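Trehalose-6-phosphate phosphatase (Candida albicans, PDB 5DXF) is a trehalose-phosphatase whose N-terminal region belongs to glycosyltransferase family 20, in the GT-B clan. Local coordinates at residues R344-K349 with T385-I390. Residues are numbered along the deposited sequence; the frame is centred on the assembly and turned at random.
Sequences RGVIQK and TRVTEI
I347 sits at the middle of this contact, and its branches reach three residues of helix 381-398. CG1 meets V387 CG2 at 3.6 Å, the closest approach of the two segments, and the CA atoms of I347 and V387, 5.4 Å apart, are the nearest such pair across them. CG2 goes to the next turn of the partner helix, where it finds I390 CD1 at 3.8 Å, the two side chains crossing at about a right angle. V346 closes the same patch: a chi1 of 179° sets its CG1 anti to the backbone N and directs it at V387, 3.9 Å from V387 CG2. That methyl therefore touches both V346 and I347, the first two residues of helix 346-359. All four aliphatic residues are buried, and L350, one turn along the same helix, extends the apolar seam by touching both V387 and I390.

The solvent side is looser. R386 is exposed, and a bend at chi3 (63°) folds its guanidinium back across I347. I347 CD1 stands over the centre of one face of this flat group, 3.9 Å from R386 CZ, so the charged end lies as a lid on the methyl.

Off this contact, R344 forms a salt bridge with D435, and K349 one with D338 of strand 332-339. G345 occupies the N-cap position of helix 346-359. Strand 332-339, helix 346-359, strand 367-374, helix 381-398 and strand 406-409 make two consecutive beta-alpha-beta crossovers, whose helices pack side by side here, as in the Rossmann-like domains of GT-B glycosyltransferases.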
loop_
_atom_site.group_PDB
_atom_site.type_symbol
_atom_site.label_atom_id
_atom_site.label_comp_id
_atom_site.label_asym_id
_atom_site.label_seq_id
_atom_site.Cartn_x
_atom_site.Cartn_y
_atom_site.Cartn_z
ATOM N N ARG A 344 7.250 -6.852 -4.374
ATOM C CA ARG A 344 7.927 -5.594 -4.071
ATOM C C ARG A 344 9.291 -5.498 -4.755
ATOM O O ARG A 344 9.917 -4.439 -4.763
ATOM C CB ARG A 344 8.071 -5.421 -2.560
ATOM C CG ARG A 344 6.742 -5.207 -1.854
ATOM C CD ARG A 344 5.997 -4.018 -2.447
ATOM N NE ARG A 344 4.746 -3.743 -1.746
ATOM C CZ ARG A 344 4.016 -2.646 -1.922
ATOM N NH1 ARG A 344 4.413 -1.713 -2.777
ATOM N NH2 ARG A 344 2.891 -2.481 -1.241
ATOM N N GLY A 345 9.741 -6.613 -5.321
ATOM C CA GLY A 345 10.888 -6.622 -6.212
ATOM C C GLY A 345 12.239 -6.255 -5.626
ATOM O O GLY A 345 13.023 -5.553 -6.265
ATOM N N VAL A 346 12.523 -6.736 -4.420
ATOM C CA VAL A 346 13.818 -6.496 -3.793
ATOM C C VAL A 346 14.915 -7.267 -4.527
ATOM O O VAL A 346 16.027 -6.766 -4.714
ATOM C CB VAL A 346 13.804 -6.895 -2.303
ATOM C CG1 VAL A 346 15.172 -6.668 -1.673
ATOM C CG2 VAL A 346 12.737 -6.110 -1.558
ATOM N N ILE A 347 14.584 -8.483 -4.948
ATOM C CA ILE A 347 15.509 -9.338 -5.686
ATOM C C ILE A 347 16.000 -8.671 -6.969
ATOM O O ILE A 347 17.196 -8.677 -7.263
ATOM C CB ILE A 347 14.849 -10.688 -6.031
ATOM C CG1 ILE A 347 14.642 -11.513 -4.760
ATOM C CG2 ILE A 347 15.690 -11.458 -7.038
ATOM C CD1 ILE A 347 13.714 -12.689 -4.936
ATOM N N GLN A 348 15.072 -8.092 -7.724
ATOM C CA GLN A 348 15.411 -7.409 -8.967
ATOM C C GLN A 348 16.293 -6.194 -8.694
ATOM O O GLN A 348 17.205 -5.888 -9.466
ATOM C CB GLN A 348 14.144 -6.988 -9.718
ATOM C CG GLN A 348 13.377 -8.141 -10.357
ATOM C CD GLN A 348 12.674 -9.023 -9.343
ATOM O OE1 GLN A 348 12.191 -8.546 -8.318
ATOM N NE2 GLN A 348 12.622 -10.320 -9.622
ATOM N N LYS A 349 16.016 -5.510 -7.589
ATOM C CA LYS A 349 16.809 -4.359 -7.174
ATOM C C LYS A 349 18.247 -4.774 -6.881
ATOM O O LYS A 349 19.195 -4.117 -7.315
ATOM C CB LYS A 349 16.192 -3.699 -5.940
ATOM C CG LYS A 349 16.917 -2.449 -5.469
ATOM C CD LYS A 349 16.348 -1.941 -4.152
ATOM C CE LYS A 349 14.836 -1.786 -4.219
ATOM N NZ LYS A 349 14.287 -1.156 -2.986
ATOM N N THR A 385 15.415 -15.815 1.606
ATOM C CA THR A 385 16.619 -16.618 1.397
ATOM C C THR A 385 17.395 -16.171 0.154
ATOM O O THR A 385 18.620 -16.049 0.185
ATOM C CB THR A 385 16.277 -18.122 1.273
ATOM O OG1 THR A 385 15.659 -18.576 2.483
ATOM C CG2 THR A 385 17.536 -18.942 1.030
ATOM N N ARG A 386 16.673 -15.924 -0.936
ATOM C CA ARG A 386 17.287 -15.480 -2.185
ATOM C C ARG A 386 17.868 -14.074 -2.051
ATOM O O ARG A 386 19.031 -13.845 -2.392
ATOM C CB ARG A 386 16.271 -15.511 -3.328
ATOM C CG ARG A 386 15.801 -16.900 -3.723
ATOM C CD ARG A 386 14.737 -16.810 -4.806
ATOM N NE ARG A 386 15.270 -16.211 -6.026
ATOM C CZ ARG A 386 14.531 -15.862 -7.073
ATOM N NH1 ARG A 386 13.218 -16.046 -7.052
ATOM N NH2 ARG A 386 15.106 -15.323 -8.139
ATOM N N VAL A 387 17.044 -13.144 -1.568
ATOM C CA VAL A 387 17.472 -11.771 -1.281
ATOM C C VAL A 387 18.763 -11.761 -0.488
ATOM O O VAL A 387 19.738 -11.079 -0.835
ATOM C CB VAL A 387 16.406 -10.986 -0.477
ATOM C CG1 VAL A 387 17.041 -9.806 0.259
ATOM C CG2 VAL A 387 15.280 -10.515 -1.387
ATOM N N THR A 388 18.740 -12.542 0.585
ATOM C CA THR A 388 19.860 -12.676 1.488
ATOM C C THR A 388 21.106 -13.247 0.811
ATOM O O THR A 388 22.223 -12.778 1.043
ATOM C CB THR A 388 19.462 -13.567 2.657
ATOM O OG1 THR A 388 18.589 -12.842 3.533
ATOM C CG2 THR A 388 20.651 -13.980 3.399
ATOM N N GLU A 389 20.906 -14.262 -0.022
ATOM C CA GLU A 389 22.001 -14.864 -0.770
ATOM C C GLU A 389 22.664 -13.840 -1.688
ATOM O O GLU A 389 23.893 -13.745 -1.747
ATOM C CB GLU A 389 21.497 -16.066 -1.578
ATOM C CG GLU A 389 22.542 -16.696 -2.494
ATOM C CD GLU A 389 22.065 -17.992 -3.129
ATOM O OE1 GLU A 389 22.687 -18.440 -4.117
ATOM O OE2 GLU A 389 21.073 -18.569 -2.633
ATOM N N ILE A 390 21.841 -13.066 -2.390
ATOM C CA ILE A 390 22.351 -12.034 -3.285
ATOM C C ILE A 390 23.111 -10.963 -2.503
ATOM O O ILE A 390 24.180 -10.524 -2.926
ATOM C CB ILE A 390 21.215 -11.377 -4.096
ATOM C CG1 ILE A 390 20.395 -12.441 -4.824
ATOM C CG2 ILE A 390 21.778 -10.380 -5.092
ATOM C CD1 ILE A 390 19.066 -11.936 -5.354
#